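14 kDa fatty acid-binding protein (Schistosoma mansoni, PDB 1VYF) binds long-chain fatty acids such as oleic and arachidonic acid inside a beta-barrel and may take part in their transport. Local coordinates at residues S4-K9 with V42-D47; D49-L54 with F66-E71. All coordinates share one frame; numbering follows the deposited sequence.

Both interactions belong to the same wall of the fatty-acid-binding barrel, and their centres lie about 12 Å apart. Interaction 1 pairs the first strand with strand 41-47. Interaction 2 pairs the next strand, 50-56, with the end of strand 62-66 and the turn after it. Backbone hydrogen bonds join strands 41-47 and 50-56: Thr-43 N to Leu-54 O at 2.8 Å, and Thr-52 N to Thr-45 O at 3.0 Å. Inside, Met-46 CE packs on Phe-68 CE2 at 3.5 Å. At the nearest atoms, the Val-42 side chain is about 6 Å from the bound oleic acid and the Phe-66 side chain about 11 Å.

Interaction 1: S4-K9 with V42-D47; sequences SSFLGK and VTFTMD
The ring of Phe-44 receives the edge of Phe-6 on one face. Phe-6 CD2 stands 3.9 Å above the Phe-44 ring plane, over its centre. The rings form an edge-to-face pair with planes at 73° and centroids 5.3 Å apart. Phe-44 CZ lies at the edge of the Phe-6 ring, near its plane. This pair lies at the end of the barrel where the first strand of the fatty-acid-binding protein fold begins. Both rings are buried and touch Met-116 and Arg-109, a residue that binds oleic acid.

The Phe-6 carbonyl O also packs against Phe-44, 3.4 Å from its CB. Trp-10 NE1 donates a hydrogen bond to the same oxygen. Beyond it the two chains pair as antiparallel strands. Gly-8 and Phe-44 are a hydrogen-bonded pair. Gly-8 N donates to Phe-44 O at 3.2 Å, and Phe-44 N donates to Gly-8 O at 2.9 Å. Gly-8 has a positive phi of 119°. With these backbone angles a CB would press on the carbonyl O of Leu-7, and glycine has none.

Leu-7 and Met-46 cross at about a right angle, with Leu-7 CD2 3.8 Å from Met-46 CB. Met-46 bends off at chi2 to rest on Met-3 and Phe-68.

Lys-9 and Thr-43 form the next pair, a non-hydrogen-bonded one. Their side chains run alongside each other, on the sheet face opposite to Phe-44. Thr-43 OG1 sits beside its backbone N, chi1 -59°. There it meets the aliphatic part of the lysine rather than its amine: Lys-9 CG is 3.3 Å from Thr-43 OG1, and Lys-9 CE is 3.5 Å from the same oxygen.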
loop_
_atom_site.group_PDB
_atom_site.type_symbol
_atom_site.label_atom_id
_atom_site.label_comp_id
_atom_site.label_asym_id
_atom_site.label_seq_id
_atom_site.Cartn_x
_atom_site.Cartn_y
_atom_site.Cartn_z
ATOM N N SER A 4 15.672 3.676 -5.150
ATOM C CA SER A 4 15.830 3.157 -6.503
ATOM C C SER A 4 15.348 1.708 -6.696
ATOM O O SER A 4 14.949 1.323 -7.803
ATOM C CB SER A 4 17.305 3.284 -6.948
ATOM O OG SER A 4 18.168 2.465 -6.177
ATOM N N SER A 5 15.392 0.894 -5.639
ATOM C CA SER A 5 14.957 -0.502 -5.761
ATOM C C SER A 5 13.433 -0.626 -5.904
ATOM O O SER A 5 12.946 -1.652 -6.380
ATOM C CB SER A 5 15.478 -1.373 -4.600
ATOM O OG SER A 5 14.996 -0.925 -3.346
ATOM N N PHE A 6 12.694 0.400 -5.496
ATOM C CA PHE A 6 11.222 0.427 -5.660
ATOM C C PHE A 6 10.736 0.757 -7.052
ATOM O O PHE A 6 9.592 0.487 -7.388
ATOM C CB PHE A 6 10.611 1.490 -4.746
ATOM C CG PHE A 6 10.391 1.025 -3.341
ATOM C CD1 PHE A 6 11.413 1.086 -2.418
ATOM C CD2 PHE A 6 9.135 0.590 -2.921
ATOM C CE1 PHE A 6 11.201 0.666 -1.130
ATOM C CE2 PHE A 6 8.935 0.170 -1.642
ATOM C CZ PHE A 6 9.972 0.196 -0.752
ATOM N N LEU A 7 11.585 1.418 -7.847
ATOM C CA LEU A 7 11.162 2.016 -9.109
ATOM C C LEU A 7 10.792 0.992 -10.137
ATOM O O LEU A 7 11.500 0.036 -10.345
ATOM C CB LEU A 7 12.266 2.914 -9.669
ATOM C CG LEU A 7 12.763 4.011 -8.734
ATOM C CD1 LEU A 7 13.834 4.820 -9.469
ATOM C CD2 LEU A 7 11.652 4.892 -8.298
ATOM N N GLY A 8 9.668 1.221 -10.802
ATOM C CA GLY A 8 9.151 0.298 -11.784
ATOM C C GLY A 8 7.770 -0.218 -11.389
ATOM O O GLY A 8 7.050 0.413 -10.607
ATOM N N LYS A 9 7.415 -1.377 -11.913
ATOM C CA LYS A 9 6.086 -1.936 -11.734
ATOM C C LYS A 9 6.119 -3.263 -11.009
ATOM O O LYS A 9 7.069 -4.049 -11.166
ATOM C CB LYS A 9 5.432 -2.184 -13.088
ATOM C CG LYS A 9 5.109 -0.962 -13.868
ATOM C CD LYS A 9 4.031 -1.309 -14.946
ATOM C CE LYS A 9 3.545 -0.069 -15.628
ATOM N NZ LYS A 9 3.977 -0.152 -17.033
ATOM N N VAL A 42 1.178 -2.185 -9.255
ATOM C CA VAL A 42 1.612 -0.977 -8.552
ATOM C C VAL A 42 2.896 -0.451 -9.232
ATOM O O VAL A 42 3.824 -1.182 -9.498
ATOM C CB VAL A 42 1.813 -1.229 -7.050
ATOM C CG1 VAL A 42 2.292 0.014 -6.328
ATOM C CG2 VAL A 42 0.509 -1.690 -6.405
ATOM N N THR A 43 2.899 0.826 -9.559
ATOM C CA THR A 43 4.028 1.468 -10.211
ATOM C C THR A 43 4.580 2.541 -9.280
ATOM O O THR A 43 3.842 3.381 -8.793
ATOM C CB THR A 43 3.581 2.098 -11.548
ATOM O OG1 THR A 43 3.023 1.100 -12.418
ATOM C CG2 THR A 43 4.760 2.679 -12.341
ATOM N N PHE A 44 5.890 2.565 -9.075
ATOM C CA PHE A 44 6.529 3.644 -8.306
ATOM C C PHE A 44 7.417 4.480 -9.237
ATOM O O PHE A 44 8.166 3.935 -10.026
ATOM C CB PHE A 44 7.435 3.100 -7.194
ATOM C CG PHE A 44 6.689 2.422 -6.066
ATOM C CD1 PHE A 44 6.408 1.080 -6.113
ATOM C CD2 PHE A 44 6.286 3.142 -4.952
ATOM C CE1 PHE A 44 5.696 0.454 -5.060
ATOM C CE2 PHE A 44 5.571 2.518 -3.897
ATOM C CZ PHE A 44 5.297 1.179 -3.959
ATOM N N THR A 45 7.327 5.792 -9.117
ATOM C CA THR A 45 8.323 6.698 -9.720
ATOM C C THR A 45 8.776 7.655 -8.636
ATOM O O THR A 45 8.068 7.885 -7.659
ATOM C CB THR A 45 7.744 7.467 -10.929
ATOM O OG1 THR A 45 6.734 8.382 -10.494
ATOM C CG2 THR A 45 7.006 6.560 -11.835
ATOM N N MET A 46 9.987 8.183 -8.781
ATOM C CA MET A 46 10.551 9.126 -7.813
ATOM C C MET A 46 10.993 10.352 -8.614
ATOM O O MET A 46 11.866 10.246 -9.482
ATOM C CB MET A 46 11.730 8.490 -7.048
ATOM C CG MET A 46 12.336 9.369 -5.951
ATOM S SD MET A 46 11.344 9.558 -4.459
ATOM C CE MET A 46 12.375 8.848 -3.239
ATOM N N ASP A 47 10.323 11.472 -8.345
ATOM C CA ASP A 47 10.480 12.719 -9.080
ATOM C C ASP A 47 10.721 13.863 -8.084
ATOM O O ASP A 47 9.776 14.540 -7.656
ATOM C CB ASP A 47 9.211 12.991 -9.893
ATOM C CG ASP A 47 8.781 11.788 -10.731
ATOM O OD1 ASP A 47 9.273 11.656 -11.891
ATOM O OD2 ASP A 47 7.962 10.933 -10.294
#

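Interaction 2: D49-L54 with F66-E71; sequences DKMTML and FKFGEE
Phe-66 holds its CG between its backbone N and carbonyl carbon, the crowded position, with chi1 51°. Met-51 keeps its CG anti to its N, chi1 179°, and runs straight through chi2 at 169°. These torsions bring the thioether chain flush along the ring. Met-51 CB reaches Phe-66 CE2 at 3.7 Å. Met-51 SD lies obliquely to the Phe-66 ring, 4.8 Å from its centroid. It also meets Phe-68 CZ at 4.1 Å, so one sulfur makes Met-aromatic contacts with two rings. Met-51 O lies over one face of the Phe-66 ring, toward its rim, and Phe-68 CE1 sits at the edge of that ring, in its plane.

The backbones of Met-51 and Phe-66 form an antiparallel hydrogen-bonded pair. Met-51 N gives a bond to Phe-66 O at 3.0 Å, and Phe-66 N returns one to Met-51 O at 2.9 Å. Further on, a water lies between Asp-49 O and Phe-68 N, but its very short approach to the carbonyl makes the bridge doubtful.

Lysines gather on the outer side. Lys-67 NZ makes a salt bridge with Glu-70 OE2 at 3.6 Å. Lys-50 NZ is 4.3 Å from Glu-70 OE1, too far for a salt bridge. This carboxylate may therefore ease the meeting of the two amines, 4.5 Å apart at Lys-50 NZ and Lys-67 NZ.

Lys-67 to Glu-70 form a type II beta turn, with Gly-69 at positive phi. It leads from strand 62-66 toward 72-75, the outermost strands of the sheet, between which barrels of this family have their characteristic gap.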
loop_
_atom_site.group_PDB
_atom_site.type_symbol
_atom_site.label_atom_id
_atom_site.label_comp_id
_atom_site.label_asym_id
_atom_site.label_seq_id
_atom_site.Cartn_x
_atom_site.Cartn_y
_atom_site.Cartn_z
ATOM N N ASP A 49 11.749 15.576 -4.570
ATOM C CA ASP A 49 11.477 15.275 -3.169
ATOM C C ASP A 49 10.249 14.359 -3.039
ATOM O O ASP A 49 9.820 14.053 -1.933
ATOM C CB ASP A 49 11.191 16.570 -2.393
ATOM C CG ASP A 49 12.383 17.490 -2.317
ATOM O OD1 ASP A 49 12.917 17.870 -3.383
ATOM O OD2 ASP A 49 12.841 17.902 -1.226
ATOM N N LYS A 50 9.679 13.943 -4.167
ATOM C CA LYS A 50 8.355 13.318 -4.180
ATOM C C LYS A 50 8.390 11.928 -4.778
ATOM O O LYS A 50 8.995 11.724 -5.817
ATOM C CB LYS A 50 7.386 14.172 -5.009
ATOM C CG LYS A 50 7.247 15.628 -4.514
ATOM C CD LYS A 50 5.783 16.065 -4.379
ATOM C CE LYS A 50 5.248 15.828 -2.947
ATOM N NZ LYS A 50 3.785 16.158 -2.757
ATOM N N MET A 51 7.708 10.983 -4.127
ATOM C CA MET A 51 7.433 9.670 -4.691
ATOM C C MET A 51 5.963 9.584 -5.081
ATOM O O MET A 51 5.105 10.122 -4.381
ATOM C CB MET A 51 7.710 8.602 -3.644
ATOM C CG MET A 51 7.444 7.193 -4.112
ATOM S SD MET A 51 8.098 5.974 -2.916
ATOM C CE MET A 51 9.387 5.315 -3.801
ATOM N N THR A 52 5.691 8.890 -6.178
ATOM C CA THR A 52 4.335 8.604 -6.625
ATOM C C THR A 52 4.099 7.105 -6.771
ATOM O O THR A 52 4.856 6.408 -7.438
ATOM C CB THR A 52 4.029 9.357 -7.952
ATOM O OG1 THR A 52 4.044 10.771 -7.705
ATOM C CG2 THR A 52 2.595 9.094 -8.407
ATOM N N MET A 53 3.032 6.625 -6.130
ATOM C CA MET A 53 2.604 5.244 -6.268
ATOM C C MET A 53 1.277 5.164 -7.028
ATOM O O MET A 53 0.300 5.714 -6.605
ATOM C CB MET A 53 2.445 4.643 -4.869
ATOM C CG MET A 53 2.109 3.161 -4.876
ATOM S SD MET A 53 1.998 2.498 -3.153
ATOM C CE MET A 53 0.254 2.486 -2.953
ATOM N N LEU A 54 1.247 4.489 -8.164
ATOM C CA LEU A 54 0.021 4.280 -8.928
ATOM C C LEU A 54 -0.437 2.855 -8.737
ATOM O O LEU A 54 0.345 1.937 -8.957
ATOM C CB LEU A 54 0.292 4.505 -10.419
ATOM C CG LEU A 54 -0.739 4.105 -11.473
ATOM C CD1 LEU A 54 -1.995 4.969 -11.359
ATOM C CD2 LEU A 54 -0.129 4.245 -12.826
ATOM N N PHE A 66 3.683 11.956 -2.566
ATOM C CA PHE A 66 4.043 12.369 -1.207
ATOM C C PHE A 66 5.524 12.687 -1.040
ATOM O O PHE A 66 6.385 12.175 -1.753
ATOM C CB PHE A 66 3.646 11.282 -0.193
ATOM C CG PHE A 66 4.133 9.897 -0.552
ATOM C CD1 PHE A 66 3.350 9.057 -1.327
ATOM C CD2 PHE A 66 5.377 9.455 -0.149
ATOM C CE1 PHE A 66 3.797 7.793 -1.683
ATOM C CE2 PHE A 66 5.827 8.174 -0.492
ATOM C CZ PHE A 66 5.028 7.353 -1.256
ATOM N N LYS A 67 5.785 13.568 -0.080
ATOM C CA LYS A 67 7.107 13.762 0.498
ATOM C C LYS A 67 7.197 12.916 1.762
ATOM O O LYS A 67 6.218 12.803 2.500
ATOM C CB LYS A 67 7.254 15.234 0.880
ATOM C CG LYS A 67 8.628 15.642 1.314
ATOM C CD LYS A 67 8.764 17.186 1.241
ATOM C CE LYS A 67 8.570 17.685 -0.197
ATOM N NZ LYS A 67 7.156 18.081 -0.494
ATOM N N PHE A 68 8.348 12.302 2.005
ATOM C CA PHE A 68 8.538 11.496 3.215
ATOM C C PHE A 68 8.447 12.379 4.474
ATOM O O PHE A 68 9.020 13.455 4.486
ATOM C CB PHE A 68 9.882 10.743 3.165
ATOM C CG PHE A 68 9.998 9.762 2.034
ATOM C CD1 PHE A 68 9.092 8.714 1.905
ATOM C CD2 PHE A 68 11.011 9.874 1.097
ATOM C CE1 PHE A 68 9.196 7.820 0.875
ATOM C CE2 PHE A 68 11.110 8.981 0.057
ATOM C CZ PHE A 68 10.196 7.949 -0.055
ATOM N N GLY A 69 7.685 11.950 5.491
ATOM C CA GLY A 69 7.539 12.664 6.754
ATOM C C GLY A 69 6.446 13.716 6.760
ATOM O O GLY A 69 6.098 14.282 7.829
ATOM N N GLU A 70 5.884 13.961 5.579
ATOM C CA GLU A 70 4.906 15.015 5.355
ATOM C C GLU A 70 3.479 14.468 5.303
ATOM O O GLU A 70 3.114 13.776 4.359
ATOM C CB GLU A 70 5.230 15.744 4.052
ATOM C CG GLU A 70 4.173 16.775 3.672
ATOM C CD GLU A 70 4.563 17.606 2.471
ATOM O OE1 GLU A 70 3.980 17.360 1.391
ATOM O OE2 GLU A 70 5.453 18.491 2.620
ATOM N N GLU A 71 2.676 14.797 6.305
ATOM C CA GLU A 71 1.281 14.372 6.365
ATOM C C GLU A 71 0.543 14.855 5.141
ATOM O O GLU A 71 0.827 15.940 4.620
ATOM C CB GLU A 71 0.588 14.900 7.628
ATOM C CG GLU A 71 -0.858 14.427 7.758
ATOM C CD GLU A 71 -1.418 14.505 9.172
ATOM O OE1 GLU A 71 -1.758 15.629 9.612
ATOM O OE2 GLU A 71 -1.565 13.441 9.835
HETATM O O HOH W 1 10.594 13.097 0.220
#